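Local coordinates for protein nucleoside diphosphate kinase (Encephalitozoon cuniculi, PDB 3MPD) that probably transfers the gamma phosphate of ATP to nucleoside diphosphates by a ping-pong mechanism through a phosphohistidine intermediate, supplying the cell's other nucleoside triphosphates, at residues D15-F29 against T104-I118. Sequence-based numbering, arbitrary orientation.
Sequences DAIKRRLISRIIQRF and TIRGDYGVSTGKNII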
loop_
_atom_site.group_PDB
_atom_site.type_symbol
_atom_site.label_atom_id
_atom_site.label_comp_id
_atom_site.label_asym_id
_atom_site.label_seq_id
_atom_site.Cartn_x
_atom_site.Cartn_y
_atom_site.Cartn_z
ATOM N N ASP A 15 4.529 7.859 -12.573
ATOM C CA ASP A 15 5.596 8.788 -12.256
ATOM C C ASP A 15 5.713 9.152 -10.773
ATOM O O ASP A 15 6.824 9.405 -10.290
ATOM C CB ASP A 15 5.511 10.047 -13.130
ATOM C CG ASP A 15 5.718 9.731 -14.596
ATOM O OD1 ASP A 15 6.742 9.091 -14.929
ATOM O OD2 ASP A 15 4.849 10.090 -15.411
ATOM N N ALA A 16 4.594 9.134 -10.065
ATOM C CA ALA A 16 4.605 9.429 -8.641
ATOM C C ALA A 16 5.238 8.274 -7.877
ATOM O O ALA A 16 5.894 8.495 -6.858
ATOM C CB ALA A 16 3.179 9.716 -8.124
ATOM N N ILE A 17 5.097 7.048 -8.389
ATOM C CA ILE A 17 5.812 5.905 -7.803
ATOM C C ILE A 17 7.324 6.143 -7.904
ATOM O O ILE A 17 8.077 5.978 -6.930
ATOM C CB ILE A 17 5.475 4.561 -8.556
ATOM C CG1 ILE A 17 3.970 4.225 -8.498
ATOM C CG2 ILE A 17 6.303 3.422 -7.998
ATOM C CD1 ILE A 17 3.433 4.054 -7.102
ATOM N N LYS A 18 7.755 6.536 -9.101
ATOM C CA LYS A 18 9.174 6.784 -9.393
ATOM C C LYS A 18 9.785 7.972 -8.635
ATOM O O LYS A 18 10.972 7.977 -8.336
ATOM C CB LYS A 18 9.373 6.921 -10.910
ATOM C CG LYS A 18 8.913 5.614 -11.672
ATOM C CD LYS A 18 9.077 5.744 -13.179
ATOM C CE LYS A 18 8.814 4.398 -13.918
ATOM N NZ LYS A 18 8.943 4.675 -15.417
ATOM N N ARG A 19 8.970 8.970 -8.335
ATOM C CA ARG A 19 9.360 10.068 -7.434
ATOM C C ARG A 19 9.318 9.705 -5.948
ATOM O O ARG A 19 9.614 10.553 -5.068
ATOM C CB ARG A 19 8.456 11.281 -7.687
ATOM C CG ARG A 19 8.619 11.830 -9.144
ATOM C CD ARG A 19 7.653 12.964 -9.419
ATOM N NE ARG A 19 7.836 14.141 -8.541
ATOM C CZ ARG A 19 6.981 15.167 -8.506
ATOM N NH1 ARG A 19 5.891 15.160 -9.287
ATOM N NH2 ARG A 19 7.210 16.216 -7.717
ATOM N N ARG A 20 8.893 8.476 -5.650
ATOM C CA ARG A 20 8.881 7.971 -4.276
ATOM C C ARG A 20 7.960 8.796 -3.393
ATOM O O ARG A 20 8.320 9.177 -2.245
ATOM C CB ARG A 20 10.313 7.876 -3.706
ATOM C CG ARG A 20 11.124 6.719 -4.402
ATOM C CD ARG A 20 12.508 6.523 -3.783
ATOM N NE ARG A 20 13.243 5.459 -4.460
ATOM C CZ ARG A 20 13.244 4.169 -4.116
ATOM N NH1 ARG A 20 12.561 3.726 -3.060
ATOM N NH2 ARG A 20 13.962 3.310 -4.839
ATOM N N LEU A 21 6.749 9.001 -3.915
ATOM C CA LEU A 21 5.696 9.738 -3.215
ATOM C C LEU A 21 4.670 8.852 -2.517
ATOM O O LEU A 21 3.654 9.358 -1.997
ATOM C CB LEU A 21 4.972 10.678 -4.215
ATOM C CG LEU A 21 5.798 11.857 -4.707
ATOM C CD1 LEU A 21 5.116 12.568 -5.896
ATOM C CD2 LEU A 21 5.953 12.871 -3.573
ATOM N N ILE A 22 4.889 7.546 -2.511
ATOM C CA ILE A 22 3.905 6.632 -1.916
ATOM C C ILE A 22 3.544 6.989 -0.458
ATOM O O ILE A 22 2.367 7.154 -0.148
ATOM C CB ILE A 22 4.315 5.130 -2.012
ATOM C CG1 ILE A 22 4.488 4.710 -3.482
ATOM C CG2 ILE A 22 3.222 4.205 -1.329
ATOM C CD1 ILE A 22 5.154 3.297 -3.619
ATOM N N SER A 23 4.524 7.116 0.431
ATOM C CA SER A 23 4.185 7.316 1.862
ATOM C C SER A 23 3.514 8.661 2.100
ATOM O O SER A 23 2.615 8.756 2.932
ATOM C CB SER A 23 5.384 7.178 2.816
ATOM O OG SER A 23 6.310 8.228 2.611
ATOM N N ARG A 24 3.959 9.683 1.369
ATOM C CA ARG A 24 3.405 11.034 1.494
ATOM C C ARG A 24 1.944 11.108 1.037
ATOM O O ARG A 24 1.140 11.859 1.575
ATOM C CB ARG A 24 4.278 12.050 0.718
ATOM C CG ARG A 24 5.486 12.508 1.591
ATOM C CD ARG A 24 6.559 13.256 0.789
ATOM N NE ARG A 24 7.359 12.374 -0.074
ATOM C CZ ARG A 24 8.395 12.794 -0.829
ATOM N NH1 ARG A 24 8.756 14.086 -0.828
ATOM N NH2 ARG A 24 9.082 11.931 -1.581
ATOM N N ILE A 25 1.628 10.368 -0.004
ATOM C CA ILE A 25 0.256 10.298 -0.512
ATOM C C ILE A 25 -0.643 9.499 0.477
ATOM O O ILE A 25 -1.719 9.936 0.841
ATOM C CB ILE A 25 0.266 9.646 -1.905
ATOM C CG1 ILE A 25 0.794 10.650 -2.963
ATOM C CG2 ILE A 25 -1.128 9.105 -2.270
ATOM C CD1 ILE A 25 1.276 9.949 -4.265
ATOM N N ILE A 26 -0.199 8.342 0.907
ATOM C CA ILE A 26 -1.011 7.532 1.812
ATOM C C ILE A 26 -1.259 8.271 3.137
ATOM O O ILE A 26 -2.346 8.164 3.722
ATOM C CB ILE A 26 -0.353 6.152 2.030
ATOM C CG1 ILE A 26 -0.451 5.331 0.706
ATOM C CG2 ILE A 26 -1.023 5.408 3.230
ATOM C CD1 ILE A 26 0.200 3.930 0.809
ATOM N N GLN A 27 -0.256 9.000 3.621
ATOM C CA GLN A 27 -0.432 9.810 4.838
ATOM C C GLN A 27 -1.667 10.717 4.762
ATOM O O GLN A 27 -2.380 10.855 5.770
ATOM C CB GLN A 27 0.815 10.678 5.118
ATOM C CG GLN A 27 0.761 11.504 6.417
ATOM C CD GLN A 27 2.010 12.465 6.575
ATOM O OE1 GLN A 27 3.073 12.231 6.021
ATOM N NE2 GLN A 27 1.839 13.525 7.307
ATOM N N ARG A 28 -1.907 11.351 3.605
ATOM C CA ARG A 28 -3.035 12.305 3.498
ATOM C C ARG A 28 -4.364 11.586 3.765
ATOM O O ARG A 28 -5.234 12.121 4.448
ATOM C CB ARG A 28 -3.119 13.012 2.142
ATOM C CG ARG A 28 -1.799 13.592 1.589
ATOM C CD ARG A 28 -1.333 14.730 2.458
ATOM N NE ARG A 28 -0.136 15.403 1.916
ATOM C CZ ARG A 28 -0.122 16.473 1.118
ATOM N NH1 ARG A 28 -1.244 17.018 0.679
ATOM N NH2 ARG A 28 1.044 17.019 0.789
ATOM N N PHE A 29 -4.507 10.387 3.206
ATOM C CA PHE A 29 -5.741 9.616 3.336
ATOM C C PHE A 29 -5.910 9.010 4.726
ATOM O O PHE A 29 -7.024 8.983 5.301
ATOM C CB PHE A 29 -5.799 8.528 2.255
ATOM C CG PHE A 29 -6.056 9.086 0.899
ATOM C CD1 PHE A 29 -7.346 9.103 0.391
ATOM C CD2 PHE A 29 -5.019 9.636 0.136
ATOM C CE1 PHE A 29 -7.602 9.666 -0.855
ATOM C CE2 PHE A 29 -5.291 10.213 -1.136
ATOM C CZ PHE A 29 -6.583 10.222 -1.600
ATOM N N THR A 104 -2.878 20.511 -1.057
ATOM C CA THR A 104 -3.404 19.298 -1.737
ATOM C C THR A 104 -2.245 18.496 -2.313
ATOM O O THR A 104 -1.138 19.008 -2.471
ATOM C CB THR A 104 -4.404 19.631 -2.904
ATOM O OG1 THR A 104 -3.746 20.373 -3.943
ATOM C CG2 THR A 104 -5.638 20.436 -2.393
ATOM N N ILE A 105 -2.494 17.243 -2.653
ATOM C CA ILE A 105 -1.501 16.401 -3.273
ATOM C C ILE A 105 -0.957 17.019 -4.565
ATOM O O ILE A 105 0.243 17.104 -4.745
ATOM C CB ILE A 105 -2.079 14.992 -3.521
ATOM C CG1 ILE A 105 -2.255 14.290 -2.160
ATOM C CG2 ILE A 105 -1.137 14.175 -4.378
ATOM C CD1 ILE A 105 -3.142 13.021 -2.249
ATOM N N ARG A 106 -1.855 17.444 -5.452
ATOM C CA ARG A 106 -1.424 18.061 -6.722
ATOM C C ARG A 106 -0.804 19.432 -6.502
ATOM O O ARG A 106 0.172 19.785 -7.155
ATOM C CB ARG A 106 -2.587 18.144 -7.724
ATOM C CG ARG A 106 -2.981 16.739 -8.215
ATOM C CD ARG A 106 -4.277 16.728 -9.029
ATOM N NE ARG A 106 -4.538 15.387 -9.595
ATOM C CZ ARG A 106 -5.739 15.014 -10.016
ATOM N NH1 ARG A 106 -6.756 15.855 -9.925
ATOM N NH2 ARG A 106 -5.934 13.806 -10.518
ATOM N N GLY A 107 -1.366 20.205 -5.575
ATOM C CA GLY A 107 -0.775 21.508 -5.273
ATOM C C GLY A 107 0.656 21.445 -4.726
ATOM O O GLY A 107 1.469 22.339 -4.991
ATOM N N ASP A 108 0.936 20.435 -3.908
ATOM C CA ASP A 108 2.244 20.323 -3.228
ATOM C C ASP A 108 3.320 19.615 -4.079
ATOM O O ASP A 108 4.505 19.925 -3.964
ATOM C CB ASP A 108 2.096 19.567 -1.897
ATOM C CG ASP A 108 1.332 20.379 -0.827
ATOM O OD1 ASP A 108 1.183 21.628 -0.939
ATOM O OD2 ASP A 108 0.875 19.752 0.131
ATOM N N TYR A 109 2.907 18.682 -4.928
ATOM C CA TYR A 109 3.884 17.806 -5.636
ATOM C C TYR A 109 3.767 17.874 -7.149
ATOM O O TYR A 109 4.691 17.505 -7.865
ATOM C CB TYR A 109 3.704 16.323 -5.204
ATOM C CG TYR A 109 3.651 16.082 -3.700
ATOM C CD1 TYR A 109 4.665 16.531 -2.875
ATOM C CD2 TYR A 109 2.607 15.363 -3.116
ATOM C CE1 TYR A 109 4.625 16.351 -1.471
ATOM C CE2 TYR A 109 2.568 15.132 -1.695
ATOM C CZ TYR A 109 3.591 15.635 -0.891
ATOM O OH TYR A 109 3.579 15.463 0.490
ATOM N N GLY A 110 2.611 18.303 -7.644
ATOM C CA GLY A 110 2.328 18.212 -9.075
ATOM C C GLY A 110 2.771 19.428 -9.866
ATOM O O GLY A 110 2.735 20.577 -9.375
ATOM N N VAL A 111 3.197 19.180 -11.098
ATOM C CA VAL A 111 3.497 20.291 -12.003
ATOM C C VAL A 111 2.610 20.315 -13.265
ATOM O O VAL A 111 2.079 21.378 -13.645
ATOM C CB VAL A 111 5.024 20.397 -12.321
ATOM C CG1 VAL A 111 5.288 21.474 -13.398
ATOM C CG2 VAL A 111 5.790 20.749 -11.074
ATOM N N SER A 112 2.459 19.183 -13.932
ATOM C CA SER A 112 1.662 19.147 -15.161
ATOM C C SER A 112 0.318 18.412 -15.011
ATOM O O SER A 112 0.141 17.588 -14.105
ATOM C CB SER A 112 2.503 18.531 -16.298
ATOM O OG SER A 112 2.716 17.169 -15.983
ATOM N N THR A 113 -0.618 18.696 -15.918
ATOM C CA THR A 113 -1.910 18.009 -15.954
ATOM C C THR A 113 -1.808 16.516 -16.269
ATOM O O THR A 113 -2.624 15.728 -15.761
ATOM C CB THR A 113 -2.903 18.666 -16.919
ATOM O OG1 THR A 113 -2.424 18.587 -18.290
ATOM C CG2 THR A 113 -3.078 20.102 -16.532
ATOM N N GLY A 114 -0.814 16.132 -17.079
ATOM C CA GLY A 114 -0.589 14.710 -17.440
ATOM C C GLY A 114 0.099 13.889 -16.343
ATOM O O GLY A 114 -0.166 12.698 -16.178
ATOM N N LYS A 115 0.972 14.532 -15.576
ATOM C CA LYS A 115 1.636 13.870 -14.466
ATOM C C LYS A 115 1.186 14.481 -13.172
ATOM O O LYS A 115 1.977 15.028 -12.393
ATOM C CB LYS A 115 3.139 13.928 -14.684
ATOM C CG LYS A 115 3.467 13.014 -15.866
ATOM C CD LYS A 115 4.707 13.378 -16.545
ATOM C CE LYS A 115 4.702 12.682 -17.918
ATOM N NZ LYS A 115 5.870 11.813 -17.980
ATOM N N ASN A 116 -0.118 14.399 -12.949
ATOM C CA ASN A 116 -0.716 15.050 -11.799
ATOM C C ASN A 116 -0.905 14.040 -10.646
ATOM O O ASN A 116 -1.866 14.135 -9.931
ATOM C CB ASN A 116 -2.008 15.752 -12.189
ATOM C CG ASN A 116 -3.092 14.794 -12.658
ATOM O OD1 ASN A 116 -2.882 13.580 -12.815
ATOM N ND2 ASN A 116 -4.280 15.344 -12.864
ATOM N N ILE A 117 0.014 13.073 -10.551
ATOM C CA ILE A 117 0.361 12.310 -9.311
ATOM C C ILE A 117 -0.536 11.099 -9.029
ATOM O O ILE A 117 -0.060 10.056 -8.557
ATOM C CB ILE A 117 0.378 13.209 -8.029
ATOM C CG1 ILE A 117 1.222 14.483 -8.229
ATOM C CG2 ILE A 117 0.837 12.408 -6.791
ATOM C CD1 ILE A 117 2.706 14.196 -8.616
ATOM N N ILE A 118 -1.844 11.275 -9.234
ATOM C CA ILE A 118 -2.827 10.404 -8.614
ATOM C C ILE A 118 -4.161 10.543 -9.353
ATOM O O ILE A 118 -4.463 11.595 -9.964
ATOM C CB ILE A 118 -2.995 10.776 -7.067
ATOM C CG1 ILE A 118 -3.820 9.751 -6.292
ATOM C CG2 ILE A 118 -3.548 12.204 -6.883
ATOM C CD1 ILE A 118 -3.841 10.097 -4.727
HETATM O O HOH W 1 4.822 13.400 -11.266
HETATM O O HOH W 2 1.975 14.098 3.047
#
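Helix 22-29 and the short helix 105-109 run roughly antiparallel, at 146° with axes 11.7 Å apart, while the last turn of helix 15-18 meets the loop at Ile-117, where the CA atoms of Ala-16 and Ile-117 lie 5.2 Å apart. The ring of Tyr-109 reaches across to residues 21-28. Leu-21 CD2 sits over one ring face in a CH-pi contact, 4.0 Å from the centroid, and Asp-108 CB covers the opposite face. Leu-21 also lays CD1 over the guanidinium of Arg-19 and CD2 over that of Arg-24. The Arg-19 chain, bent at chi3 (61°), brings its guanidinium end-on to the carbonyl at the end of helix 105-109: NH1 and NH2 both donate to Tyr-109 O, NH2 at 2.8 Å in the carbonyl plane on a lone pair, NH1 from above that plane. In this ferredoxin-like alpha/beta fold, residues 104-118 carry Arg-106 and Asn-116, which probably bind ATP, and lead into edge strand 118-120 of the antiparallel sheet with His-119, the probable site of the phosphohistidine intermediate. Arg-106 NE and NH2 bond back to Asn-116 O and Ile-118 O, tying helix 105-109 to the start of that strand. Among buried side chains, Ile-25 packs CD1 on Ile-117 CG2 (3.6 Å) and CG2 on Ile-118 CD1, and Phe-29 CE2 meets Ile-105 CD1 and Ile-118 CD1; Ile-10 of the central sheet borders Phe-29 and Ile-118. Near the C-terminal end of 15-29, Arg-28 turns at chi2 (-67°), lays CG against Ile-105 CG1 and forms a salt bridge from NH2 to the anti lone pair of Asp-108 OD2 (2.8 Å). Gly-103 N holds the other oxygen, OD1. The same NH2 donates weakly to Tyr-109 OH, and a water joins Arg-28 NE to Arg-24 O. At the other end of 15-29, Lys-115 NZ forms a salt bridge with Asp-15 OD2 at 3.3 Å, its hydrogen bond weak.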